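Local coordinates for putative type I restriction enzyme R protein (PDB 3EVY), which is probably the motor and nuclease subunit of a type I restriction system, required for ATP hydrolysis and DNA cleavage, and is represented by a C-terminal fragment, at residues E14-R19 / L57-E62; P32-V37 / Q85-D90; E62-N67 / I76-F81. All blocks are in the same frame, centred on the assembly; numbering follows the deposited sequence.

Contact 1 and contact 2 lie on opposite sides of the chain's centre, about 20 Å apart between centres, and both rest on aliphatic packing. Contact 1 pairs the long helices 12-30 and 43-63 through two buried leucines edged by Arg19 and Glu62; contact 2 sets the short helix 34-38 against helix 78-91, one buried valine being covered by a lysine chain. Contact 3 is a surface contact, a salt bridge between the turn following helix 43-63 and the start of helix 78-91. It adjoins contact 1, sharing Glu62, and uses the same last helix as contact 2. In contacts 1 and 2 charged residues touch without a charged bond across; in contact 3 the charges themselves pair.

Contact 1: E14-R19 / L57-E62; sequences EKLVER and LRLRNE
Leu16 and Leu59 meet between helices 12-30 and 43-63, the two long helices of this C-terminal fragment of the R subunit, packed antiparallel, with the short helix 34-38 in the connection between them. Over these segments the axes run at 152° to each other and come within 9.9 Å, and Leu16 and Leu59 are the residues whose CA atoms lie nearest.

The buried part of the contact is aliphatic. CD2 of Leu16 rests 3.7 Å from CD1 of Leu59, a methyl-to-methyl touch, and the same Leu59 CD1 also lies close to Leu16 O. Leu59 holds CG anti to its own N (chi1 179°), which brings CG over to the opposing helix; chi2 (45°) then turns the fork so that CD1 faces Leu16 and CD2 faces Arg19, 3.9 Å from Arg19 C and 4.0 Å from Arg19 CB. One leucine thereby spans nearly a full turn of the helix facing it. Phe20 and Met23 of helix 12-30 continue the apolar packing round Leu59, while Tyr66, from the loop beyond helix 43-63, packs on Leu16.

Toward solvent the residues change character, though the packing stays close. Arg19 CB packs on Leu59 CD2, and the rest of its chain, bent at chi3, leads on toward solvent. What is loose here is the approach of the charges: Arg19 NH2 and Glu62 OE2 stay 5.0 Å apart and do not pair, so any attraction between them would be long-range. Glu62 stretches its chain out across Leu16, the two side chains at about a right angle, and this exposed acid touches the buried leucine as closely as Leu59 does: its CD lies 3.6 Å from Leu16 CD2, and its CG 3.8 Å from Leu16 CD1.

Contact 2: P32-V37 / Q85-D90; sequences PTVKSV and QSKYLD
Lys87 reaches from helix 78-91 to Val34 and Val37 on the short helix 34-38, and its aliphatic chain makes every close touch between the two segments. Lys87 leaves its helix facing the valines. CB is the first atom to arrive, 4.0 Å from CG1 of Val37, a buried valine that forms the inner end of the contact; the two side chains run antiparallel past one another here. Next comes CG, which sits beside the backbone N (chi1 -60°) and lies 3.9 Å from CG1 of Val34. The chain bends at chi2 (-71°), which places CD without a close approach of its own, and again at chi3 (-146°), which returns CE to Val34, 3.8 Å from its CG1 and 3.5 Å from its carbonyl O. The lysine thus crosses Val34 at a slant. The Val34 methyl is touched by the second and fourth carbons of the lysine, while NZ carries on past the valine and makes no bond to segment 32-37.

That same Val34 O also accepts the backbone N of Val37, at 3.0 Å, within the first turn of the short helix. This turn is fixed at its start by Thr33, whose OG1 takes the N-H of Ser36 at 3.1 Å; Ser36 OG in turn donates to Thr33 O. Tyr84, three residues earlier on the lysine's own helix, also touches both valines, and Phe49 of helix 43-63 covers Val37 as well. In this helical fragment of the R subunit's C-terminal region, the arrangement is a threonine N-capped short helix, docked through its valines onto the last modelled helix, with a lysine's methylenes completing the apolar surface.

Contact 3: E62-N67 / I76-F81; sequences EVKGYN and IEEQRF
Lys64 and Glu78 point head-on at one another and meet at their ends, across backbones whose CA atoms are 11.6 Å apart. Beyond CG the lysine is fully stretched, chi2 to chi4 all near 180°, which carries NZ just over half-way across that gap. Glu78 instead folds at chi2 (-59°), and this turn brings its carboxylate round to the ammonium. The salt bridge is a hydrogen bond of 3.0 Å from Lys64 NZ to Glu78 OE1, and the lysine arrives from above the carboxylate plane, 47° out of it. Lys64 CE lies 3.5 Å from Glu78 OE2.

The bridge ties together the two ends of the loop joining helix 43-63 to helix 78-91: Lys64 sits in the type I beta turn from Val63 to Tyr66, and Glu78 opens helix 78-91 directly after the N-cap residue Glu77. Arg60 is a second cationic partner of Glu78, through NH1 and OE2, although the modelled contact is unusually short and its detail doubtful; Arg60 NH2 probably also donates to Ile76 O. Two positive groups near the carboxylate would be expected to favour its ionised form. Phe69 of the intervening loop touches the Lys64 chain.

Contact 1: E14-R19 / L57-E62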
loop_
_atom_site.group_PDB
_atom_site.type_symbol
_atom_site.label_atom_id
_atom_site.label_comp_id
_atom_site.label_asym_id
_atom_site.label_seq_id
_atom_site.Cartn_x
_atom_site.Cartn_y
_atom_site.Cartn_z
ATOM N N GLU A 14 9.019 3.982 13.970
ATOM C CA GLU A 14 8.638 2.637 14.344
ATOM C C GLU A 14 7.146 2.557 14.435
ATOM O O GLU A 14 6.558 1.604 13.907
ATOM C CB GLU A 14 9.239 2.296 15.722
ATOM C CG GLU A 14 10.797 2.500 15.778
ATOM C CD GLU A 14 11.428 2.300 17.171
ATOM O OE1 GLU A 14 12.332 1.423 17.253
ATOM O OE2 GLU A 14 11.025 3.017 18.147
ATOM N N LYS A 15 6.533 3.573 15.062
ATOM C CA LYS A 15 5.057 3.723 15.084
ATOM C C LYS A 15 4.438 3.671 13.695
ATOM O O LYS A 15 3.459 2.945 13.479
ATOM C CB LYS A 15 4.609 5.037 15.766
ATOM C CG LYS A 15 4.336 4.936 17.284
ATOM C CD LYS A 15 4.009 6.306 17.917
ATOM C CE LYS A 15 5.218 7.241 17.920
ATOM N NZ LYS A 15 4.886 8.688 18.108
ATOM N N LEU A 16 4.938 4.483 12.765
ATOM C CA LEU A 16 4.363 4.509 11.427
ATOM C C LEU A 16 4.590 3.172 10.648
ATOM O O LEU A 16 3.781 2.814 9.779
ATOM C CB LEU A 16 4.922 5.682 10.613
ATOM C CG LEU A 16 4.720 7.139 11.086
ATOM C CD1 LEU A 16 5.868 8.129 10.531
ATOM C CD2 LEU A 16 3.345 7.663 10.645
ATOM N N VAL A 17 5.736 2.535 10.857
ATOM C CA VAL A 17 6.017 1.236 10.215
ATOM C C VAL A 17 5.000 0.209 10.677
ATOM O O VAL A 17 4.474 -0.537 9.862
ATOM C CB VAL A 17 7.471 0.731 10.484
ATOM C CG1 VAL A 17 7.650 -0.784 10.155
ATOM C CG2 VAL A 17 8.494 1.562 9.724
ATOM N N GLU A 18 4.674 0.214 11.980
ATOM C CA GLU A 18 3.683 -0.712 12.525
ATOM C C GLU A 18 2.292 -0.488 11.927
ATOM O O GLU A 18 1.646 -1.431 11.510
ATOM C CB GLU A 18 3.618 -0.544 14.048
ATOM C CG GLU A 18 2.613 -1.488 14.669
ATOM C CD GLU A 18 2.530 -1.307 16.173
ATOM O OE1 GLU A 18 3.580 -0.970 16.793
ATOM O OE2 GLU A 18 1.401 -1.483 16.707
ATOM N N ARG A 19 1.826 0.761 11.893
ATOM C CA ARG A 19 0.632 1.137 11.168
ATOM C C ARG A 19 0.666 0.693 9.666
ATOM O O ARG A 19 -0.346 0.233 9.131
ATOM C CB ARG A 19 0.436 2.657 11.149
ATOM C CG ARG A 19 -0.316 3.219 12.336
ATOM C CD ARG A 19 -0.163 4.765 12.463
ATOM N NE ARG A 19 -0.850 5.430 11.355
ATOM C CZ ARG A 19 -0.661 6.697 11.003
ATOM N NH1 ARG A 19 0.171 7.467 11.695
ATOM N NH2 ARG A 19 -1.330 7.197 9.970
ATOM N N LEU A 57 -0.093 4.405 0.144
ATOM C CA LEU A 57 0.915 5.132 -0.627
ATOM C C LEU A 57 1.445 6.383 0.228
ATOM O O LEU A 57 2.646 6.667 0.282
ATOM C CB LEU A 57 0.369 5.594 -2.008
ATOM C CG LEU A 57 1.289 6.661 -2.676
ATOM C CD1 LEU A 57 2.758 6.081 -3.023
ATOM C CD2 LEU A 57 0.652 7.245 -3.972
ATOM N N ARG A 58 0.540 7.084 0.890
ATOM C CA ARG A 58 0.901 8.292 1.680
ATOM C C ARG A 58 1.730 7.917 2.887
ATOM O O ARG A 58 2.729 8.609 3.216
ATOM C CB ARG A 58 -0.373 9.051 2.097
ATOM C CG ARG A 58 -1.024 9.815 0.943
ATOM C CD ARG A 58 -2.342 10.500 1.304
ATOM N NE ARG A 58 -2.148 11.487 2.379
ATOM C CZ ARG A 58 -1.791 12.762 2.188
ATOM N NH1 ARG A 58 -1.599 13.258 0.958
ATOM N NH2 ARG A 58 -1.626 13.551 3.256
ATOM N N LEU A 59 1.406 6.775 3.496
ATOM C CA LEU A 59 2.089 6.349 4.688
ATOM C C LEU A 59 3.480 5.803 4.290
ATOM O O LEU A 59 4.503 6.018 4.973
ATOM C CB LEU A 59 1.250 5.281 5.409
ATOM C CG LEU A 59 1.711 4.622 6.695
ATOM C CD1 LEU A 59 2.277 5.662 7.678
ATOM C CD2 LEU A 59 0.458 3.893 7.369
ATOM N N ARG A 60 3.530 5.096 3.185
ATOM C CA ARG A 60 4.816 4.642 2.665
ATOM C C ARG A 60 5.739 5.852 2.388
ATOM O O ARG A 60 6.906 5.827 2.710
ATOM C CB ARG A 60 4.655 3.830 1.424
ATOM C CG ARG A 60 5.904 3.051 1.011
ATOM C CD ARG A 60 5.494 1.672 0.606
ATOM N NE ARG A 60 6.607 0.905 0.138
ATOM C CZ ARG A 60 6.736 -0.404 0.239
ATOM N NH1 ARG A 60 7.837 -0.950 -0.193
ATOM N NH2 ARG A 60 5.829 -1.147 0.855
ATOM N N ASN A 61 5.222 6.906 1.795
ATOM C CA ASN A 61 6.064 8.079 1.474
ATOM C C ASN A 61 6.511 8.782 2.748
ATOM O O ASN A 61 7.624 9.312 2.857
ATOM C CB ASN A 61 5.286 9.026 0.535
ATOM C CG ASN A 61 5.436 8.605 -0.907
ATOM O OD1 ASN A 61 6.447 7.980 -1.236
ATOM N ND2 ASN A 61 4.418 8.855 -1.751
ATOM N N GLU A 62 5.657 8.716 3.755
ATOM C CA GLU A 62 5.885 9.296 5.045
ATOM C C GLU A 62 7.019 8.588 5.784
ATOM O O GLU A 62 7.937 9.239 6.264
ATOM C CB GLU A 62 4.546 9.199 5.863
ATOM C CG GLU A 62 4.656 9.614 7.306
ATOM C CD GLU A 62 3.319 10.085 7.938
ATOM O OE1 GLU A 62 3.415 10.861 8.892
ATOM O OE2 GLU A 62 2.197 9.676 7.536
#

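Contact 2: P32-V37 / Q85-D90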
loop_
_atom_site.group_PDB
_atom_site.type_symbol
_atom_site.label_atom_id
_atom_site.label_comp_id
_atom_site.label_asym_id
_atom_site.label_seq_id
_atom_site.Cartn_x
_atom_site.Cartn_y
_atom_site.Cartn_z
ATOM N N PRO A 32 -5.025 -9.747 -3.111
ATOM C CA PRO A 32 -3.867 -10.590 -2.882
ATOM C C PRO A 32 -2.764 -10.457 -3.915
ATOM O O PRO A 32 -1.649 -10.742 -3.593
ATOM C CB PRO A 32 -4.466 -12.007 -2.826
ATOM C CG PRO A 32 -5.784 -11.913 -3.568
ATOM C CD PRO A 32 -6.287 -10.524 -3.192
ATOM N N THR A 33 -3.074 -10.050 -5.158
ATOM C CA THR A 33 -2.102 -9.950 -6.209
ATOM C C THR A 33 -2.408 -8.718 -7.087
ATOM O O THR A 33 -3.441 -8.096 -6.978
ATOM C CB THR A 33 -2.159 -11.185 -7.164
ATOM O OG1 THR A 33 -3.485 -11.241 -7.727
ATOM C CG2 THR A 33 -1.845 -12.493 -6.392
ATOM N N VAL A 34 -1.489 -8.384 -7.950
ATOM C CA VAL A 34 -1.731 -7.202 -8.832
ATOM C C VAL A 34 -2.876 -7.506 -9.796
ATOM O O VAL A 34 -3.776 -6.695 -9.990
ATOM C CB VAL A 34 -0.452 -6.744 -9.491
ATOM C CG1 VAL A 34 -0.707 -5.633 -10.565
ATOM C CG2 VAL A 34 0.541 -6.240 -8.390
ATOM N N LYS A 35 -2.886 -8.714 -10.340
ATOM C CA LYS A 35 -3.917 -9.091 -11.289
ATOM C C LYS A 35 -5.282 -9.044 -10.647
ATOM O O LYS A 35 -6.246 -8.696 -11.323
ATOM C CB LYS A 35 -3.672 -10.504 -11.808
ATOM C CG LYS A 35 -4.343 -10.784 -13.121
ATOM C CD LYS A 35 -3.701 -11.964 -13.818
ATOM C CE LYS A 35 -2.664 -11.461 -14.831
ATOM N NZ LYS A 35 -1.628 -12.449 -15.209
ATOM N N SER A 36 -5.387 -9.413 -9.358
ATOM C CA SER A 36 -6.714 -9.337 -8.647
ATOM C C SER A 36 -7.355 -7.934 -8.692
ATOM O O SER A 36 -8.624 -7.782 -8.705
ATOM C CB SER A 36 -6.610 -9.836 -7.212
ATOM O OG SER A 36 -6.133 -8.830 -6.362
ATOM N N VAL A 37 -6.507 -6.903 -8.734
ATOM C CA VAL A 37 -7.000 -5.513 -8.862
ATOM C C VAL A 37 -7.557 -5.313 -10.259
ATOM O O VAL A 37 -8.673 -4.795 -10.437
ATOM C CB VAL A 37 -5.927 -4.417 -8.589
ATOM C CG1 VAL A 37 -6.552 -2.993 -8.750
ATOM C CG2 VAL A 37 -5.303 -4.562 -7.211
ATOM N N GLN A 85 0.814 0.266 -7.786
ATOM C CA GLN A 85 0.707 1.706 -7.985
ATOM C C GLN A 85 0.368 1.991 -9.462
ATOM O O GLN A 85 -0.450 2.860 -9.765
ATOM C CB GLN A 85 1.996 2.347 -7.575
ATOM C CG GLN A 85 1.949 3.851 -7.444
ATOM C CD GLN A 85 3.336 4.426 -7.214
ATOM O OE1 GLN A 85 4.174 4.436 -8.113
ATOM N NE2 GLN A 85 3.584 4.879 -6.031
ATOM N N SER A 86 0.927 1.219 -10.395
ATOM C CA SER A 86 0.523 1.433 -11.821
ATOM C C SER A 86 -0.987 1.299 -11.990
ATOM O O SER A 86 -1.616 2.113 -12.700
ATOM C CB SER A 86 1.226 0.469 -12.781
ATOM O OG SER A 86 2.625 0.577 -12.559
ATOM N N LYS A 87 -1.575 0.294 -11.335
ATOM C CA LYS A 87 -3.044 0.093 -11.423
ATOM C C LYS A 87 -3.771 1.271 -10.838
ATOM O O LYS A 87 -4.852 1.684 -11.326
ATOM C CB LYS A 87 -3.509 -1.163 -10.653
ATOM C CG LYS A 87 -2.928 -2.451 -11.120
ATOM C CD LYS A 87 -3.505 -2.848 -12.487
ATOM C CE LYS A 87 -3.660 -4.388 -12.673
ATOM N NZ LYS A 87 -3.794 -4.705 -14.175
ATOM N N TYR A 88 -3.241 1.764 -9.729
ATOM C CA TYR A 88 -3.860 2.858 -9.017
ATOM C C TYR A 88 -3.817 4.119 -9.912
ATOM O O TYR A 88 -4.842 4.779 -10.087
ATOM C CB TYR A 88 -3.125 3.064 -7.700
ATOM C CG TYR A 88 -3.365 4.413 -7.026
ATOM C CD1 TYR A 88 -4.513 4.646 -6.258
ATOM C CD2 TYR A 88 -2.413 5.419 -7.106
ATOM C CE1 TYR A 88 -4.742 5.888 -5.626
ATOM C CE2 TYR A 88 -2.589 6.651 -6.445
ATOM C CZ TYR A 88 -3.772 6.893 -5.721
ATOM O OH TYR A 88 -3.939 8.138 -5.080
ATOM N N LEU A 89 -2.667 4.399 -10.526
ATOM C CA LEU A 89 -2.551 5.541 -11.456
ATOM C C LEU A 89 -3.517 5.489 -12.672
ATOM O O LEU A 89 -4.070 6.528 -13.079
ATOM C CB LEU A 89 -1.108 5.744 -11.905
ATOM C CG LEU A 89 -0.123 6.209 -10.833
ATOM C CD1 LEU A 89 1.291 5.972 -11.238
ATOM C CD2 LEU A 89 -0.358 7.683 -10.515
ATOM N N ASP A 90 -3.746 4.306 -13.231
ATOM C CA ASP A 90 -4.738 4.146 -14.304
ATOM C C ASP A 90 -6.154 4.281 -13.778
ATOM O O ASP A 90 -7.067 4.644 -14.497
ATOM C CB ASP A 90 -4.641 2.764 -14.947
ATOM C CG ASP A 90 -3.297 2.502 -15.558
ATOM O OD1 ASP A 90 -2.468 3.429 -15.570
ATOM O OD2 ASP A 90 -3.050 1.357 -16.006
#

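Contact 3: E62-N67 / I76-F81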
loop_
_atom_site.group_PDB
_atom_site.type_symbol
_atom_site.label_atom_id
_atom_site.label_comp_id
_atom_site.label_asym_id
_atom_site.label_seq_id
_atom_site.Cartn_x
_atom_site.Cartn_y
_atom_site.Cartn_z
ATOM N N GLU A 62 5.657 8.716 3.755
ATOM C CA GLU A 62 5.885 9.296 5.045
ATOM C C GLU A 62 7.019 8.588 5.784
ATOM O O GLU A 62 7.937 9.239 6.264
ATOM C CB GLU A 62 4.546 9.199 5.863
ATOM C CG GLU A 62 4.656 9.614 7.306
ATOM C CD GLU A 62 3.319 10.085 7.938
ATOM O OE1 GLU A 62 3.415 10.861 8.892
ATOM O OE2 GLU A 62 2.197 9.676 7.536
ATOM N N VAL A 63 6.998 7.261 5.844
ATOM C CA VAL A 63 8.185 6.530 6.381
ATOM C C VAL A 63 9.451 6.716 5.574
ATOM O O VAL A 63 10.512 6.675 6.134
ATOM C CB VAL A 63 7.918 5.002 6.684
ATOM C CG1 VAL A 63 6.705 4.873 7.634
ATOM C CG2 VAL A 63 7.691 4.254 5.404
ATOM N N LYS A 64 9.365 6.947 4.259
ATOM C CA LYS A 64 10.600 7.227 3.512
ATOM C C LYS A 64 11.148 8.596 3.879
ATOM O O LYS A 64 12.284 8.944 3.506
ATOM C CB LYS A 64 10.375 7.125 1.984
ATOM C CG LYS A 64 9.961 5.732 1.518
ATOM C CD LYS A 64 9.750 5.659 0.052
ATOM C CE LYS A 64 9.547 4.228 -0.342
ATOM N NZ LYS A 64 9.335 4.143 -1.793
ATOM N N GLY A 65 10.357 9.379 4.578
ATOM C CA GLY A 65 10.837 10.669 5.002
ATOM C C GLY A 65 11.652 10.667 6.304
ATOM O O GLY A 65 11.884 11.749 6.911
ATOM N N TYR A 66 12.071 9.461 6.740
ATOM C CA TYR A 66 12.937 9.294 7.916
ATOM C C TYR A 66 14.335 8.787 7.533
ATOM O O TYR A 66 14.492 7.903 6.665
ATOM C CB TYR A 66 12.323 8.337 8.999
ATOM C CG TYR A 66 11.141 8.976 9.713
ATOM C CD1 TYR A 66 9.905 8.960 9.140
ATOM C CD2 TYR A 66 11.322 9.689 10.924
ATOM C CE1 TYR A 66 8.816 9.562 9.767
ATOM C CE2 TYR A 66 10.257 10.307 11.549
ATOM C CZ TYR A 66 9.015 10.227 10.990
ATOM O OH TYR A 66 7.944 10.831 11.605
ATOM N N ASN A 67 15.339 9.305 8.242
ATOM C CA ASN A 67 16.746 8.902 8.022
ATOM C C ASN A 67 16.932 7.384 8.184
ATOM O O ASN A 67 17.799 6.777 7.512
ATOM C CB ASN A 67 17.617 9.544 9.085
ATOM C CG ASN A 67 17.949 11.006 8.776
ATOM O OD1 ASN A 67 18.138 11.383 7.606
ATOM N ND2 ASN A 67 18.088 11.812 9.840
ATOM N N ILE A 76 5.341 -5.983 1.578
ATOM C CA ILE A 76 5.235 -5.650 0.168
ATOM C C ILE A 76 6.504 -5.068 -0.320
ATOM O O ILE A 76 6.942 -3.983 0.156
ATOM C CB ILE A 76 4.029 -4.655 -0.177
ATOM C CG1 ILE A 76 2.741 -5.102 0.522
ATOM C CG2 ILE A 76 3.773 -4.657 -1.720
ATOM C CD1 ILE A 76 1.482 -4.208 0.210
ATOM N N GLU A 77 7.107 -5.740 -1.277
ATOM C CA GLU A 77 8.387 -5.283 -1.791
ATOM C C GLU A 77 8.153 -3.997 -2.595
ATOM O O GLU A 77 7.051 -3.786 -3.102
ATOM C CB GLU A 77 8.932 -6.367 -2.753
ATOM C CG GLU A 77 9.587 -7.514 -2.010
ATOM C CD GLU A 77 10.215 -8.516 -2.951
ATOM O OE1 GLU A 77 10.022 -8.368 -4.180
ATOM O OE2 GLU A 77 10.889 -9.463 -2.448
ATOM N N GLU A 78 9.203 -3.172 -2.744
ATOM C CA GLU A 78 9.093 -1.906 -3.524
ATOM C C GLU A 78 8.542 -2.112 -4.910
ATOM O O GLU A 78 7.594 -1.415 -5.317
ATOM C CB GLU A 78 10.449 -1.213 -3.623
ATOM C CG GLU A 78 10.771 -0.419 -2.380
ATOM C CD GLU A 78 9.717 0.687 -2.089
ATOM O OE1 GLU A 78 9.252 1.405 -3.000
ATOM O OE2 GLU A 78 9.314 0.783 -0.936
ATOM N N GLN A 79 9.105 -3.091 -5.638
ATOM C CA GLN A 79 8.642 -3.377 -7.009
ATOM C C GLN A 79 7.174 -3.797 -7.091
ATOM O O GLN A 79 6.376 -3.213 -7.880
ATOM C CB GLN A 79 9.540 -4.413 -7.683
ATOM C CG GLN A 79 9.207 -4.595 -9.204
ATOM C CD GLN A 79 9.171 -3.262 -9.976
ATOM O OE1 GLN A 79 10.173 -2.535 -10.044
ATOM N NE2 GLN A 79 8.005 -2.924 -10.526
ATOM N N ARG A 80 6.815 -4.817 -6.300
ATOM C CA ARG A 80 5.429 -5.241 -6.153
ATOM C C ARG A 80 4.518 -4.030 -5.832
ATOM O O ARG A 80 3.424 -3.861 -6.414
ATOM C CB ARG A 80 5.335 -6.289 -5.040
ATOM C CG ARG A 80 3.886 -6.833 -4.800
ATOM C CD ARG A 80 3.288 -7.641 -5.986
ATOM N NE ARG A 80 3.990 -8.871 -6.382
ATOM C CZ ARG A 80 3.672 -10.105 -5.928
ATOM N NH1 ARG A 80 2.674 -10.299 -5.051
ATOM N NH2 ARG A 80 4.347 -11.173 -6.348
ATOM N N PHE A 81 4.984 -3.182 -4.921
ATOM C CA PHE A 81 4.156 -2.028 -4.483
ATOM C C PHE A 81 3.964 -1.109 -5.684
ATOM O O PHE A 81 2.876 -0.637 -5.906
ATOM C CB PHE A 81 4.889 -1.249 -3.377
ATOM C CG PHE A 81 4.016 -0.247 -2.682
ATOM C CD1 PHE A 81 3.159 -0.668 -1.629
ATOM C CD2 PHE A 81 3.980 1.086 -3.099
ATOM C CE1 PHE A 81 2.316 0.217 -1.011
ATOM C CE2 PHE A 81 3.134 2.001 -2.438
ATOM C CZ PHE A 81 2.312 1.565 -1.397
#